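Local atomic coordinates of germination-specific N-acetylmuramoyl-L-alanine amidase, Autolysin (Clostridioides difficile, PDB entry 7RAG), a protein that probably cleaves the amide bond between N-acetylmuramic acid and L-alanine in peptidoglycan as a zinc-dependent amidase, and is bound by the lipoprotein GerS. Residues I20-H25 against S107-A112. Residues are numbered along the deposited sequence; the frame is centred on the assembly and turned at random.
Sequences ILDAGH and SIHLNA. With ZN (zinc ion), chain C.
The zinc site of this amidase sits at the C-terminal ends of two parallel neighbours of the central sheet, strands 18-23 and 104-111, and H25 and H109 each bring one ligand to it. H25 NE2 and H109 ND1 each bind the zinc ion at 2.3 Å, and E41 of helix 41-58 adds the third protein ligand. The two imidazoles form an offset edge-to-face pair, planes at 76°, with the H109 edge toward the H25 face; the metal joins two rings set at nearly a right angle. Each uses a different ring nitrogen, and the remaining H25 ND1 is hydrogen-bonded to D29, a second-shell carboxylate that should fix the rotation of the ring.

Next to the metal, G24 CA lies over one face of the H109 ring in a CH-pi contact, 3.4 Å from H109 NE2; a side chain at this position would run into the ring. The backbones pair in parallel: I108 N donates to D22 O at 2.8 Å and an almost straight 174°, and I108 O accepts from G24 N at 2.9 Å. On the sheet face that carries D22 and S107, the side chains also bond, S107 OG giving its proton to D22 OD2 on the anti side of the carboxylate, 2.8 Å away. D22 CG (chi1 169°) and S107 OG both lie anti to their own backbone N, consistent with this meeting. The buried carboxylate has partners on both oxygens, S107 at OD2 and T66 and R93 at OD1, the last a salt bridge. H25 just past the end of strand 18-23, H109 near the end of strand 104-111 and E41 at the start of helix 41-58 make a zinc site characteristic of zinc-dependent amidases of the Amidase_3 family.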
ATOM      1  N   ILE B  20      29.550   4.488   3.905  1.00 44.84           N
ATOM      2  CA  ILE B  20      30.835   3.799   3.909  1.00 45.52           C
ATOM      3  C   ILE B  20      30.578   2.340   4.234  1.00 46.02           C
ATOM      4  O   ILE B  20      30.005   2.032   5.288  1.00 45.60           O
ATOM      5  CB  ILE B  20      31.823   4.404   4.920  1.00 46.57           C
ATOM      6  CG1 ILE B  20      32.068   5.878   4.629  1.00 46.76           C
ATOM      7  CG2 ILE B  20      33.147   3.674   4.833  1.00 47.41           C
ATOM      8  CD1 ILE B  20      32.443   6.693   5.903  1.00 54.82           C
ATOM      9  N   LEU B  21      30.998   1.455   3.317  1.00 45.54           N
ATOM     10  CA  LEU B  21      31.031   0.014   3.529  1.00 45.91           C
ATOM     11  C   LEU B  21      32.475  -0.461   3.662  1.00 47.11           C
ATOM     12  O   LEU B  21      33.297  -0.202   2.779  1.00 47.67           O
ATOM     13  CB  LEU B  21      30.344  -0.727   2.386  1.00 45.30           C
ATOM     14  CG  LEU B  21      28.947  -0.237   2.006  1.00 45.28           C
ATOM     15  CD1 LEU B  21      28.407  -1.105   0.843  1.00 43.89           C
ATOM     16  CD2 LEU B  21      27.966  -0.192   3.198  1.00 43.99           C
ATOM     17  N   ASP B  22      32.762  -1.174   4.755  1.00 47.98           N
ATOM     18  CA  ASP B  22      34.095  -1.633   5.137  1.00 49.41           C
ATOM     19  C   ASP B  22      34.069  -3.153   5.222  1.00 50.12           C
ATOM     20  O   ASP B  22      33.506  -3.715   6.169  1.00 50.35           O
ATOM     21  CB  ASP B  22      34.513  -1.004   6.477  1.00 50.16           C
ATOM     22  CG  ASP B  22      35.791  -1.632   7.080  1.00 58.38           C
ATOM     23  OD1 ASP B  22      36.864  -1.584   6.414  1.00 59.04           O
ATOM     24  OD2 ASP B  22      35.738  -2.141   8.243  1.00 59.85           O
ATOM     25  N   ALA B  23      34.658  -3.815   4.230  1.00 50.59           N
ATOM     26  CA  ALA B  23      34.824  -5.268   4.258  1.00 51.67           C
ATOM     27  C   ALA B  23      35.998  -5.571   5.167  1.00 54.70           C
ATOM     28  O   ALA B  23      37.151  -5.364   4.795  1.00 54.28           O
ATOM     29  CB  ALA B  23      35.062  -5.829   2.866  1.00 51.79           C
ATOM     30  N   GLY B  24      35.713  -6.018   6.383  1.00 55.75           N
ATOM     31  CA  GLY B  24      36.795  -6.205   7.323  1.00 59.60           C
ATOM     32  C   GLY B  24      37.726  -7.300   6.861  1.00 62.31           C
ATOM     33  O   GLY B  24      37.286  -8.440   6.673  1.00 63.45           O
ATOM     34  N   HIS B  25      38.882  -6.921   6.354  1.00 60.71           N
ATOM     35  CA  HIS B  25      40.169  -7.548   6.594  1.00 62.16           C
ATOM     36  C   HIS B  25      40.832  -7.280   5.257  1.00 65.80           C
ATOM     37  O   HIS B  25      40.379  -6.391   4.531  1.00 58.62           O
ATOM     38  CB  HIS B  25      40.103  -9.006   7.059  1.00 68.06           C
ATOM     39  CG  HIS B  25      39.700  -9.135   8.500  1.00 67.70           C
ATOM     40  ND1 HIS B  25      40.513  -8.728   9.537  1.00 67.94           N
ATOM     41  CD2 HIS B  25      38.551  -9.571   9.070  1.00 61.84           C
ATOM     42  CE1 HIS B  25      39.889  -8.924  10.682  1.00 64.85           C
ATOM     43  NE2 HIS B  25      38.697  -9.431  10.427  1.00 63.82           N
ATOM     44  N   SER B 107      30.444  -1.670   8.771  1.00 52.86           N
ATOM     45  CA  SER B 107      31.566  -2.591   8.723  1.00 47.98           C
ATOM     46  C   SER B 107      31.022  -4.014   8.723  1.00 51.78           C
ATOM     47  O   SER B 107      30.137  -4.337   9.521  1.00 48.75           O
ATOM     48  CB  SER B 107      32.479  -2.354   9.915  1.00 48.79           C
ATOM     49  OG  SER B 107      33.615  -3.186   9.820  1.00 55.32           O
ATOM     50  N   ILE B 108      31.529  -4.849   7.811  1.00 49.37           N
ATOM     51  CA  ILE B 108      31.086  -6.233   7.642  1.00 50.66           C
ATOM     52  C   ILE B 108      32.222  -7.175   8.052  1.00 54.80           C
ATOM     53  O   ILE B 108      33.275  -7.216   7.393  1.00 52.08           O
ATOM     54  CB  ILE B 108      30.669  -6.515   6.192  1.00 52.46           C
ATOM     55  CG1 ILE B 108      29.645  -5.488   5.692  1.00 46.94           C
ATOM     56  CG2 ILE B 108      30.197  -7.974   6.051  1.00 50.29           C
ATOM     57  CD1 ILE B 108      28.298  -5.636   6.308  1.00 47.85           C
ATOM     58  N   HIS B 109      31.993  -7.953   9.110  1.00 51.29           N
ATOM     59  CA  HIS B 109      32.930  -8.955   9.611  1.00 59.70           C
ATOM     60  C   HIS B 109      32.203 -10.292   9.780  1.00 60.58           C
ATOM     61  O   HIS B 109      31.037 -10.445   9.413  1.00 59.31           O
ATOM     62  CB  HIS B 109      33.573  -8.526  10.946  1.00 61.32           C
ATOM     63  CG  HIS B 109      34.623  -7.463  10.813  1.00 59.46           C
ATOM     64  ND1 HIS B 109      35.953  -7.697  11.067  1.00 59.77           N
ATOM     65  CD2 HIS B 109      34.539  -6.161  10.454  1.00 57.47           C
ATOM     66  CE1 HIS B 109      36.645  -6.590  10.876  1.00 54.73           C
ATOM     67  NE2 HIS B 109      35.811  -5.642  10.497  1.00 50.35           N
ATOM     68  N   LEU B 110      32.918 -11.271  10.331  1.00 63.88           N
ATOM     69  CA  LEU B 110      32.345 -12.525  10.797  1.00 64.48           C
ATOM     70  C   LEU B 110      32.983 -12.849  12.136  1.00 71.03           C
ATOM     71  O   LEU B 110      34.015 -12.282  12.502  1.00 76.25           O
ATOM     72  CB  LEU B 110      32.594 -13.686   9.820  1.00 68.52           C
ATOM     73  CG  LEU B 110      32.398 -13.524   8.312  1.00 65.24           C
ATOM     74  CD1 LEU B 110      33.020 -14.702   7.605  1.00 67.82           C
ATOM     75  CD2 LEU B 110      30.916 -13.423   7.957  1.00 63.33           C
ATOM     76  N   ASN B 111      32.379 -13.774  12.867  1.00 72.89           N
ATOM     77  CA  ASN B 111      32.898 -14.172  14.166  1.00 71.60           C
ATOM     78  C   ASN B 111      33.378 -15.614  14.111  1.00 79.42           C
ATOM     79  O   ASN B 111      33.079 -16.354  13.169  1.00 79.93           O
ATOM     80  CB  ASN B 111      31.827 -14.004  15.250  1.00 76.16           C
ATOM     81  CG  ASN B 111      32.421 -13.707  16.627  1.00 84.34           C
ATOM     82  OD1 ASN B 111      33.644 -13.613  16.783  1.00 85.37           O
ATOM     83  ND2 ASN B 111      31.552 -13.542  17.628  1.00 77.94           N
ATOM     84  N   ALA B 112      34.142 -16.004  15.134  1.00 87.93           N
ATOM     85  CA  ALA B 112      34.531 -17.405  15.322  1.00 91.35           C
ATOM     86  C   ALA B 112      34.980 -17.594  16.758  1.00 90.43           C
ATOM     87  O   ALA B 112      35.885 -16.894  17.221  1.00 88.70           O
ATOM     88  CB  ALA B 112      35.642 -17.827  14.362  1.00 85.96           C
TER
HETATM   89 ZN    ZN C 301      36.795  -9.733  11.628  1.00 64.26          ZN